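Local coordinates for protein endonuclease and methylase LlaGI (Lactococcus lactis, PDB 5FFJ) that binds specific DNA as a Type ISP restriction-modification enzyme, uniting a helicase-like ATPase with a methyltransferase, here in a form lacking its nuclease, at residues 1148-1153 and 1352-1357; 1304-1309 and 1365-1370; 1310-1315 and 1346-1351. All blocks are in the same frame, centred on the assembly; numbering follows the deposited sequence.

Interaction 1. Residues 1148-1153 and 1352-1357; sequences PFTKKY and DQYQVK
Thr1150 is wedged between Gln1353 and Tyr1354, the residues at which the helix 1346-1353 ends and its exit loop begins. The threonine crosses the glutamine side chain at about a right angle. Its hydroxyl and methyl both touch the glutamine and the tyrosine: OG1 comes nearest to Gln1353 CB, at 3.3 Å, and CG2 lies 3.8 Å from both Gln1353 CB and Tyr1354 CE1. With CG2 anti to the backbone N and OG1 beside it (chi1 -48°), OG1 also makes a weak hydrogen bond back to Pro1148 O at 3.5 Å, which suits threonine to a buried place. Tyr1354 approaches from the opposite direction, and its OH makes a weak hydrogen bond of 3.4 Å to Phe1149 O, which sits at the ring edge, near its plane. A long aromatic with a polar end is apt here: the ring packs on Phe1072 and on helix 1377-1398, while OH reaches the carbonyl of the loop residue just before the strand.

The setting is the Type ISP C-terminal specificity domain, where strand 1150-1155 of a four-stranded mixed sheet meets the helix end, and Tyr1354 forms the centre of an inverse gamma turn.

Beyond this buried cluster the contact slackens. Lys1152 runs along its margin toward a salt bridge with Asp1366, its NZ 6.8 Å from Lys1357 NZ. At the helix end, Gln1353 NE2 bonds Asp1352 OD2 at 3.1 Å, from above the carboxylate plane, and the same OD2 pairs with Arg1344. Val1356 and Lys1357, which follow, are exposed to solvent.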
loop_
_atom_site.group_PDB
_atom_site.type_symbol
_atom_site.label_atom_id
_atom_site.label_comp_id
_atom_site.label_asym_id
_atom_site.label_seq_id
_atom_site.Cartn_x
_atom_site.Cartn_y
_atom_site.Cartn_z
ATOM N N PRO A 1148 14.842 -24.790 8.537
ATOM C CA PRO A 1148 15.210 -25.995 9.291
ATOM C C PRO A 1148 14.666 -27.273 8.647
ATOM O O PRO A 1148 13.483 -27.340 8.314
ATOM C CB PRO A 1148 14.597 -25.756 10.679
ATOM C CG PRO A 1148 13.597 -24.688 10.507
ATOM C CD PRO A 1148 13.959 -23.891 9.300
ATOM N N PHE A 1149 15.554 -28.246 8.434
ATOM C CA PHE A 1149 15.233 -29.519 7.778
ATOM C C PHE A 1149 14.855 -29.329 6.306
ATOM O O PHE A 1149 14.438 -30.277 5.635
ATOM C CB PHE A 1149 14.109 -30.244 8.523
ATOM C CG PHE A 1149 14.350 -30.366 10.000
ATOM C CD1 PHE A 1149 15.313 -31.232 10.484
ATOM C CD2 PHE A 1149 13.616 -29.615 10.901
ATOM C CE1 PHE A 1149 15.543 -31.346 11.839
ATOM C CE2 PHE A 1149 13.841 -29.725 12.258
ATOM C CZ PHE A 1149 14.806 -30.592 12.728
ATOM N N THR A 1150 15.023 -28.104 5.810
ATOM C CA THR A 1150 14.799 -27.785 4.402
ATOM C C THR A 1150 16.087 -27.279 3.768
ATOM O O THR A 1150 16.538 -26.170 4.066
ATOM C CB THR A 1150 13.706 -26.714 4.219
ATOM O OG1 THR A 1150 12.555 -27.057 5.002
ATOM C CG2 THR A 1150 13.318 -26.578 2.742
ATOM N N LYS A 1151 16.682 -28.101 2.908
ATOM C CA LYS A 1151 17.879 -27.707 2.180
ATOM C C LYS A 1151 17.568 -27.534 0.694
ATOM O O LYS A 1151 17.083 -28.449 0.027
ATOM C CB LYS A 1151 19.011 -28.725 2.396
ATOM C CG LYS A 1151 18.816 -30.103 1.781
ATOM C CD LYS A 1151 19.949 -31.027 2.214
ATOM C CE LYS A 1151 19.836 -32.411 1.602
ATOM N NZ LYS A 1151 20.661 -33.401 2.347
ATOM N N LYS A 1152 17.824 -26.321 0.208
ATOM C CA LYS A 1152 17.634 -25.957 -1.188
ATOM C C LYS A 1152 18.984 -25.811 -1.868
ATOM O O LYS A 1152 20.027 -25.849 -1.214
ATOM C CB LYS A 1152 16.865 -24.640 -1.306
ATOM C CG LYS A 1152 15.388 -24.716 -0.969
ATOM C CD LYS A 1152 14.732 -23.350 -1.135
ATOM C CE LYS A 1152 13.220 -23.446 -1.208
ATOM N NZ LYS A 1152 12.614 -22.105 -1.439
ATOM N N TYR A 1153 18.956 -25.631 -3.182
ATOM C CA TYR A 1153 20.156 -25.297 -3.931
ATOM C C TYR A 1153 20.340 -23.787 -3.968
ATOM O O TYR A 1153 19.370 -23.038 -4.092
ATOM C CB TYR A 1153 20.083 -25.858 -5.349
ATOM C CG TYR A 1153 20.348 -27.341 -5.422
ATOM C CD1 TYR A 1153 21.645 -27.827 -5.510
ATOM C CD2 TYR A 1153 19.305 -28.257 -5.396
ATOM C CE1 TYR A 1153 21.897 -29.183 -5.573
ATOM C CE2 TYR A 1153 19.547 -29.617 -5.460
ATOM C CZ TYR A 1153 20.846 -30.073 -5.548
ATOM O OH TYR A 1153 21.096 -31.424 -5.613
ATOM N N ASP A 1352 5.060 -26.448 5.599
ATOM C CA ASP A 1352 5.219 -25.085 5.108
ATOM C C ASP A 1352 6.165 -25.003 3.913
ATOM O O ASP A 1352 5.827 -24.422 2.882
ATOM C CB ASP A 1352 5.738 -24.178 6.222
ATOM C CG ASP A 1352 5.886 -22.737 5.775
ATOM O OD1 ASP A 1352 4.922 -22.186 5.203
ATOM O OD2 ASP A 1352 6.972 -22.157 5.989
ATOM N N GLN A 1353 7.354 -25.578 4.066
ATOM C CA GLN A 1353 8.414 -25.435 3.072
ATOM C C GLN A 1353 8.218 -26.327 1.848
ATOM O O GLN A 1353 8.311 -25.856 0.713
ATOM C CB GLN A 1353 9.770 -25.728 3.717
ATOM C CG GLN A 1353 10.232 -24.634 4.658
ATOM C CD GLN A 1353 10.405 -23.314 3.945
ATOM O OE1 GLN A 1353 11.170 -23.212 2.986
ATOM N NE2 GLN A 1353 9.680 -22.297 4.394
ATOM N N TYR A 1354 7.958 -27.610 2.070
ATOM C CA TYR A 1354 7.764 -28.533 0.956
ATOM C C TYR A 1354 6.345 -28.395 0.430
ATOM O O TYR A 1354 5.425 -29.115 0.820
ATOM C CB TYR A 1354 8.093 -29.960 1.383
ATOM C CG TYR A 1354 9.574 -30.102 1.643
ATOM C CD1 TYR A 1354 10.116 -29.808 2.888
ATOM C CD2 TYR A 1354 10.441 -30.472 0.623
ATOM C CE1 TYR A 1354 11.476 -29.912 3.118
ATOM C CE2 TYR A 1354 11.800 -30.578 0.844
ATOM C CZ TYR A 1354 12.313 -30.295 2.091
ATOM O OH TYR A 1354 13.668 -30.401 2.311
ATOM N N GLN A 1355 6.211 -27.434 -0.476
ATOM C CA GLN A 1355 4.935 -26.942 -0.958
ATOM C C GLN A 1355 5.188 -26.186 -2.253
ATOM O O GLN A 1355 6.179 -25.466 -2.370
ATOM C CB GLN A 1355 4.290 -26.031 0.085
ATOM C CG GLN A 1355 3.181 -25.128 -0.437
ATOM C CD GLN A 1355 2.744 -24.077 0.578
ATOM O OE1 GLN A 1355 1.958 -23.184 0.257
ATOM N NE2 GLN A 1355 3.252 -24.177 1.807
ATOM N N VAL A 1356 4.294 -26.339 -3.223
ATOM C CA VAL A 1356 4.440 -25.636 -4.490
ATOM C C VAL A 1356 3.965 -24.196 -4.342
ATOM O O VAL A 1356 2.858 -23.942 -3.864
ATOM C CB VAL A 1356 3.652 -26.333 -5.621
ATOM C CG1 VAL A 1356 3.432 -25.388 -6.805
ATOM C CG2 VAL A 1356 4.382 -27.583 -6.076
ATOM N N LYS A 1357 4.811 -23.256 -4.748
ATOM C CA LYS A 1357 4.433 -21.850 -4.760
ATOM C C LYS A 1357 5.271 -21.065 -5.757
ATOM O O LYS A 1357 6.357 -21.493 -6.148
ATOM C CB LYS A 1357 4.560 -21.235 -3.362
ATOM C CG LYS A 1357 5.738 -21.718 -2.519
ATOM C CD LYS A 1357 5.547 -21.275 -1.069
ATOM C CE LYS A 1357 6.733 -21.616 -0.181
ATOM N NZ LYS A 1357 6.463 -21.260 1.245
#

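Interaction 2. Residues 1304-1309 and 1365-1370; sequences DYRVKK and TDDPNE. With nucleotides of chain B.
Arg1306 and Val1307 rest against Asp1367, Pro1368 and Asn1369, joining the irregular loop 1304-1309 to the loop that follows the short strand 1365-1366 in the specificity domain; the first opens with an Asx turn. In that turn Asp1304 OD1 accepts the backbone N of Arg1306 at 3.3 Å, a role suiting a short carboxylate. Tyr1305 bonds Tyr1323 through its carbonyl.

Arg1306 bends at chi2 and chi3, bringing its guanidinium back over Asn1369, whose CB lies 3.7 Å above one face, offset toward the rim. Its NH2 makes a weak salt bridge with Asp1367 OD2 at 3.4 Å, the guanidinium and carboxylate planes 19° apart. This pair lies toward solvent, and Glu1370, its carboxylate near but not in contact, probably adds to the favourable field around the guanidinium.

Val1307 is buried instead. Its CG1 packs on Pro1368 CG at 3.6 Å, both residues neighbours of Ile1378 in helix 1377-1398, and the Asn1369 side chain slants alongside the valine.

Lys1308 points away, its backbone pairing with Val1356. Lys1309 leaves for the DNA: on an extended chain with CG anti to the backbone N (chi1 -168°), NZ makes a weak 3.3 Å hydrogen bond to OP1 of DA16 in chain B.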
loop_
_atom_site.group_PDB
_atom_site.type_symbol
_atom_site.label_atom_id
_atom_site.label_comp_id
_atom_site.label_asym_id
_atom_site.label_seq_id
_atom_site.Cartn_x
_atom_site.Cartn_y
_atom_site.Cartn_z
ATOM N N ASP A 1304 1.014 -41.751 -6.532
ATOM C CA ASP A 1304 1.256 -40.347 -6.840
ATOM C C ASP A 1304 1.964 -39.704 -5.656
ATOM O O ASP A 1304 1.343 -39.430 -4.629
ATOM C CB ASP A 1304 -0.051 -39.611 -7.145
ATOM C CG ASP A 1304 0.170 -38.150 -7.496
ATOM O OD1 ASP A 1304 1.308 -37.784 -7.858
ATOM O OD2 ASP A 1304 -0.801 -37.368 -7.411
ATOM N N TYR A 1305 3.265 -39.473 -5.804
ATOM C CA TYR A 1305 4.086 -38.962 -4.710
ATOM C C TYR A 1305 4.383 -37.476 -4.868
ATOM O O TYR A 1305 5.215 -36.922 -4.149
ATOM C CB TYR A 1305 5.397 -39.743 -4.623
ATOM C CG TYR A 1305 5.209 -41.239 -4.596
ATOM C CD1 TYR A 1305 4.870 -41.894 -3.421
ATOM C CD2 TYR A 1305 5.374 -41.998 -5.746
ATOM C CE1 TYR A 1305 4.699 -43.263 -3.391
ATOM C CE2 TYR A 1305 5.206 -43.367 -5.726
ATOM C CZ TYR A 1305 4.869 -43.995 -4.547
ATOM O OH TYR A 1305 4.701 -45.359 -4.524
ATOM N N ARG A 1306 3.706 -36.832 -5.813
ATOM C CA ARG A 1306 3.879 -35.400 -6.018
ATOM C C ARG A 1306 3.112 -34.612 -4.970
ATOM O O ARG A 1306 2.028 -35.020 -4.543
ATOM C CB ARG A 1306 3.420 -34.986 -7.415
ATOM C CG ARG A 1306 4.413 -35.329 -8.517
ATOM C CD ARG A 1306 4.362 -34.340 -9.677
ATOM N NE ARG A 1306 5.710 -33.960 -10.106
ATOM C CZ ARG A 1306 6.172 -32.714 -10.191
ATOM N NH1 ARG A 1306 7.419 -32.510 -10.591
ATOM N NH2 ARG A 1306 5.410 -31.666 -9.889
ATOM N N VAL A 1307 3.686 -33.484 -4.565
ATOM C CA VAL A 1307 3.085 -32.627 -3.559
ATOM C C VAL A 1307 2.575 -31.338 -4.192
ATOM O O VAL A 1307 3.197 -30.792 -5.105
ATOM C CB VAL A 1307 4.092 -32.292 -2.436
ATOM C CG1 VAL A 1307 5.281 -31.502 -2.986
ATOM C CG2 VAL A 1307 3.411 -31.523 -1.323
ATOM N N LYS A 1308 1.425 -30.874 -3.714
ATOM C CA LYS A 1308 0.934 -29.542 -4.031
ATOM C C LYS A 1308 1.005 -28.722 -2.754
ATOM O O LYS A 1308 1.744 -27.739 -2.663
ATOM C CB LYS A 1308 -0.497 -29.587 -4.572
ATOM C CG LYS A 1308 -1.042 -28.231 -4.998
ATOM C CD LYS A 1308 -2.534 -28.286 -5.289
ATOM C CE LYS A 1308 -3.046 -26.954 -5.814
ATOM N NZ LYS A 1308 -4.514 -26.979 -6.066
ATOM N N LYS A 1309 0.239 -29.153 -1.758
ATOM C CA LYS A 1309 0.271 -28.539 -0.441
ATOM C C LYS A 1309 -0.259 -29.515 0.597
ATOM O O LYS A 1309 -1.414 -29.940 0.540
ATOM C CB LYS A 1309 -0.544 -27.248 -0.415
ATOM C CG LYS A 1309 -0.313 -26.408 0.830
ATOM C CD LYS A 1309 -0.887 -25.014 0.663
ATOM C CE LYS A 1309 -0.515 -24.114 1.829
ATOM N NZ LYS A 1309 -0.681 -22.672 1.484
ATOM N N THR A 1365 8.787 -20.039 -10.326
ATOM C CA THR A 1365 8.149 -21.155 -9.638
ATOM C C THR A 1365 9.185 -21.955 -8.858
ATOM O O THR A 1365 10.329 -22.095 -9.295
ATOM C CB THR A 1365 7.423 -22.099 -10.621
ATOM O OG1 THR A 1365 8.362 -23.021 -11.188
ATOM C CG2 THR A 1365 6.738 -21.313 -11.740
ATOM N N ASP A 1366 8.776 -22.466 -7.701
ATOM C CA ASP A 1366 9.645 -23.282 -6.860
ATOM C C ASP A 1366 8.919 -24.563 -6.454
ATOM O O ASP A 1366 8.016 -24.537 -5.616
ATOM C CB ASP A 1366 10.085 -22.498 -5.623
ATOM C CG ASP A 1366 11.219 -23.173 -4.874
ATOM O OD1 ASP A 1366 11.785 -24.158 -5.394
ATOM O OD2 ASP A 1366 11.558 -22.704 -3.766
ATOM N N ASP A 1367 9.330 -25.676 -7.055
ATOM C CA ASP A 1367 8.656 -26.959 -6.890
ATOM C C ASP A 1367 9.549 -27.964 -6.154
ATOM O O ASP A 1367 10.567 -28.390 -6.698
ATOM C CB ASP A 1367 8.259 -27.508 -8.261
ATOM C CG ASP A 1367 7.624 -28.876 -8.176
ATOM O OD1 ASP A 1367 8.373 -29.870 -8.127
ATOM O OD2 ASP A 1367 6.378 -28.958 -8.161
ATOM N N PRO A 1368 9.168 -28.356 -4.922
ATOM C CA PRO A 1368 10.044 -29.225 -4.119
ATOM C C PRO A 1368 10.232 -30.643 -4.676
ATOM O O PRO A 1368 11.176 -31.325 -4.271
ATOM C CB PRO A 1368 9.334 -29.273 -2.758
ATOM C CG PRO A 1368 7.914 -28.984 -3.060
ATOM C CD PRO A 1368 7.928 -28.016 -4.201
ATOM N N ASN A 1369 9.365 -31.081 -5.586
ATOM C CA ASN A 1369 9.478 -32.425 -6.154
ATOM C C ASN A 1369 10.701 -32.564 -7.069
ATOM O O ASN A 1369 11.146 -33.676 -7.354
ATOM C CB ASN A 1369 8.211 -32.803 -6.937
ATOM C CG ASN A 1369 6.963 -32.818 -6.074
ATOM O OD1 ASN A 1369 6.141 -31.902 -6.131
ATOM N ND2 ASN A 1369 6.805 -33.873 -5.283
ATOM N N GLU A 1370 11.239 -31.431 -7.519
ATOM C CA GLU A 1370 12.368 -31.417 -8.451
ATOM C C GLU A 1370 13.713 -31.453 -7.727
ATOM O O GLU A 1370 14.767 -31.408 -8.364
ATOM C CB GLU A 1370 12.308 -30.172 -9.346
ATOM C CG GLU A 1370 11.081 -30.111 -10.242
ATOM C CD GLU A 1370 11.048 -28.874 -11.127
ATOM O OE1 GLU A 1370 11.977 -28.043 -11.038
ATOM O OE2 GLU A 1370 10.085 -28.732 -11.915
ATOM P P DA B 16 -4.601 -22.269 0.985
ATOM O OP1 DA B 16 -3.828 -23.498 1.269
ATOM O OP2 DA B 16 -5.312 -22.134 -0.306
ATOM O "O5'" DA B 16 -5.674 -22.049 2.152
ATOM C "C5'" DA B 16 -5.247 -21.971 3.510
ATOM C "C4'" DA B 16 -6.429 -22.111 4.456
ATOM O "O4'" DA B 16 -7.154 -20.851 4.514
ATOM C "C3'" DA B 16 -7.453 -23.170 4.056
ATOM O "O3'" DA B 16 -7.944 -23.853 5.214
ATOM C "C2'" DA B 16 -8.530 -22.359 3.339
ATOM C "C1'" DA B 16 -8.491 -21.029 4.077
ATOM N N9 DA B 16 -8.864 -19.875 3.258
ATOM C C8 DA B 16 -8.367 -19.540 2.030
ATOM N N7 DA B 16 -8.876 -18.439 1.532
ATOM C C5 DA B 16 -9.768 -18.017 2.502
ATOM C C6 DA B 16 -10.628 -16.906 2.577
ATOM N N6 DA B 16 -10.724 -15.986 1.613
ATOM N N1 DA B 16 -11.386 -16.776 3.685
ATOM C C2 DA B 16 -11.284 -17.700 4.650
ATOM N N3 DA B 16 -10.511 -18.787 4.691
ATOM C C4 DA B 16 -9.771 -18.888 3.576
#

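Interaction 3. Residues 1310-1315 and 1346-1351; sequences MKHPKK and AIEWII
Met1310 lies obliquely across Ile1351, its terminal CE 3.8 Å from Ile1351 CG1. The chain is stretched as far as the sulfur and bends at chi3 (48°), which turns the methyl back onto the isoleucine. An unbranched, pliable methionine is suited to following the contour of a branched neighbour in this way. Ile1351 uses its other branch on the backbone: CG2 stands anti to its own backbone N and lies 3.4 Å from Met1310 O. The two residues are also the nearest in backbone, with CA atoms 5.4 Å apart, and together they make the buried, apolar half of the contact.

The other half is polar. The imidazole of His1312 and the carboxylate of Glu1348 arrive from opposite directions, their planes 42° apart, and His1312 NE2 gives a weak hydrogen bond of 3.3 Å to Glu1348 OE2, bent to 130° at the hydrogen. Ile1351 CD1 reaches the same nitrogen at 4.0 Å, so the isoleucine links the two halves. His1312 is further held by ND1, which bonds the carbonyl of Thr1320. With acceptors at both nitrogens and an acidic residue beside it, the ring may favour the protonated form.

In the specificity domain this contact lays a loop without regular structure along one flank of helix 1346-1353, close to the bound DNA. Ile1321 of strand 1321-1322 touches Met1310, His1312 and Ile1351 alike, and helix 1377-1398 packs against Met1310 through Leu1382 and against Ile1347 through Ile1386.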
loop_
_atom_site.group_PDB
_atom_site.type_symbol
_atom_site.label_atom_id
_atom_site.label_comp_id
_atom_site.label_asym_id
_atom_site.label_seq_id
_atom_site.Cartn_x
_atom_site.Cartn_y
_atom_site.Cartn_z
ATOM N N MET A 1310 0.600 -29.872 1.539
ATOM C CA MET A 1310 0.213 -30.760 2.621
ATOM C C MET A 1310 -0.700 -30.009 3.580
ATOM O O MET A 1310 -0.594 -28.790 3.716
ATOM C CB MET A 1310 1.454 -31.290 3.343
ATOM C CG MET A 1310 2.360 -32.139 2.454
ATOM S SD MET A 1310 4.002 -32.436 3.143
ATOM C CE MET A 1310 3.591 -32.957 4.801
ATOM N N LYS A 1311 -1.605 -30.731 4.234
ATOM C CA LYS A 1311 -2.570 -30.099 5.125
ATOM C C LYS A 1311 -3.097 -31.065 6.175
ATOM O O LYS A 1311 -3.033 -32.283 6.008
ATOM C CB LYS A 1311 -3.746 -29.533 4.317
ATOM C CG LYS A 1311 -4.910 -30.511 4.131
ATOM C CD LYS A 1311 -6.031 -29.913 3.298
ATOM C CE LYS A 1311 -5.684 -29.866 1.820
ATOM N NZ LYS A 1311 -6.846 -29.433 0.999
ATOM N N HIS A 1312 -3.625 -30.500 7.254
ATOM C CA HIS A 1312 -4.438 -31.253 8.195
ATOM C C HIS A 1312 -5.881 -31.202 7.698
ATOM O O HIS A 1312 -6.311 -30.173 7.177
ATOM C CB HIS A 1312 -4.324 -30.674 9.605
ATOM C CG HIS A 1312 -2.935 -30.712 10.163
ATOM N ND1 HIS A 1312 -2.239 -31.886 10.350
ATOM C CD2 HIS A 1312 -2.116 -29.718 10.585
ATOM C CE1 HIS A 1312 -1.049 -31.615 10.859
ATOM N NE2 HIS A 1312 -0.951 -30.307 11.012
ATOM N N PRO A 1313 -6.632 -32.309 7.843
ATOM C CA PRO A 1313 -8.010 -32.337 7.338
ATOM C C PRO A 1313 -8.878 -31.228 7.938
ATOM O O PRO A 1313 -9.696 -30.641 7.230
ATOM C CB PRO A 1313 -8.515 -33.723 7.760
ATOM C CG PRO A 1313 -7.590 -34.168 8.840
ATOM C CD PRO A 1313 -6.267 -33.573 8.502
ATOM N N LYS A 1314 -8.691 -30.961 9.227
ATOM C CA LYS A 1314 -9.326 -29.828 9.894
ATOM C C LYS A 1314 -8.273 -29.037 10.653
ATOM O O LYS A 1314 -7.108 -29.433 10.712
ATOM C CB LYS A 1314 -10.428 -30.296 10.851
ATOM C CG LYS A 1314 -11.741 -30.651 10.187
ATOM C CD LYS A 1314 -12.480 -29.412 9.709
ATOM C CE LYS A 1314 -13.746 -29.778 8.956
ATOM N NZ LYS A 1314 -13.451 -30.545 7.714
ATOM N N LYS A 1315 -8.683 -27.917 11.236
ATOM C CA LYS A 1315 -7.763 -27.089 11.999
ATOM C C LYS A 1315 -7.348 -27.789 13.289
ATOM O O LYS A 1315 -8.191 -28.199 14.087
ATOM C CB LYS A 1315 -8.394 -25.732 12.323
ATOM C CG LYS A 1315 -7.754 -24.562 11.593
ATOM N N ALA A 1346 8.890 -28.750 13.943
ATOM C CA ALA A 1346 9.696 -29.269 12.839
ATOM C C ALA A 1346 8.809 -29.850 11.747
ATOM O O ALA A 1346 9.067 -29.665 10.559
ATOM C CB ALA A 1346 10.674 -30.328 13.350
ATOM N N ILE A 1347 7.762 -30.554 12.160
ATOM C CA ILE A 1347 6.836 -31.163 11.217
ATOM C C ILE A 1347 6.138 -30.094 10.381
ATOM O O ILE A 1347 5.926 -30.272 9.180
ATOM C CB ILE A 1347 5.790 -32.028 11.950
ATOM C CG1 ILE A 1347 6.485 -33.208 12.634
ATOM C CG2 ILE A 1347 4.733 -32.541 10.979
ATOM C CD1 ILE A 1347 5.632 -33.930 13.649
ATOM N N GLU A 1348 5.794 -28.980 11.016
ATOM C CA GLU A 1348 5.065 -27.915 10.341
ATOM C C GLU A 1348 5.958 -27.175 9.347
ATOM O O GLU A 1348 5.462 -26.548 8.411
ATOM C CB GLU A 1348 4.487 -26.933 11.362
ATOM C CG GLU A 1348 3.043 -26.528 11.092
ATOM C CD GLU A 1348 2.061 -27.675 11.263
ATOM O OE1 GLU A 1348 2.258 -28.503 12.177
ATOM O OE2 GLU A 1348 1.089 -27.747 10.481
ATOM N N TRP A 1349 7.270 -27.246 9.552
ATOM C CA TRP A 1349 8.210 -26.643 8.611
ATOM C C TRP A 1349 8.168 -27.388 7.287
ATOM O O TRP A 1349 8.181 -26.775 6.222
ATOM C CB TRP A 1349 9.633 -26.645 9.168
ATOM C CG TRP A 1349 9.941 -25.474 10.045
ATOM C CD1 TRP A 1349 10.054 -25.473 11.405
ATOM C CD2 TRP A 1349 10.170 -24.128 9.622
ATOM N NE1 TRP A 1349 10.343 -24.207 11.855
ATOM C CE2 TRP A 1349 10.420 -23.363 10.780
ATOM C CE3 TRP A 1349 10.193 -23.493 8.377
ATOM C CZ2 TRP A 1349 10.686 -21.997 10.727
ATOM C CZ3 TRP A 1349 10.458 -22.137 8.328
ATOM C CH2 TRP A 1349 10.700 -21.405 9.495
ATOM N N ILE A 1350 8.116 -28.713 7.362
ATOM C CA ILE A 1350 8.033 -29.540 6.166
ATOM C C ILE A 1350 6.741 -29.228 5.408
ATOM O O ILE A 1350 6.755 -29.065 4.188
ATOM C CB ILE A 1350 8.091 -31.044 6.512
ATOM C CG1 ILE A 1350 9.343 -31.362 7.337
ATOM C CG2 ILE A 1350 8.060 -31.888 5.243
ATOM C CD1 ILE A 1350 10.656 -30.997 6.661
ATOM N N ILE A 1351 5.632 -29.139 6.138
ATOM C CA ILE A 1351 4.352 -28.758 5.544
ATOM C C ILE A 1351 4.478 -27.397 4.873
ATOM O O ILE A 1351 4.056 -27.215 3.729
ATOM C CB ILE A 1351 3.222 -28.702 6.597
ATOM C CG1 ILE A 1351 2.987 -30.088 7.201
ATOM C CG2 ILE A 1351 1.925 -28.186 5.970
ATOM C CD1 ILE A 1351 1.949 -30.124 8.296
#

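Following the chain, 1148-1153 comes first, and interaction 1 closes the longest loop when it meets 1352-1357, with 198 residues between. Inside that loop lie 1304-1309 and, directly after it, 1310-1315. The latter pairs with 1346-1351 in interaction 3, a short loop nested within those of both other contacts. Interaction 2 encloses 55 residues between 1304-1309 and 1365-1370, interaction 3 among them, and crosses interaction 1, because 1365-1370 follows 1352-1357. Interactions 1 and 3 share helix 1346-1353, where Phe1149 packs on Ala1346. Interactions 1 and 2 touch directly. Together they join a sheet strand, the helix and its exit loop, and the DNA-contacting loop of the specificity domain.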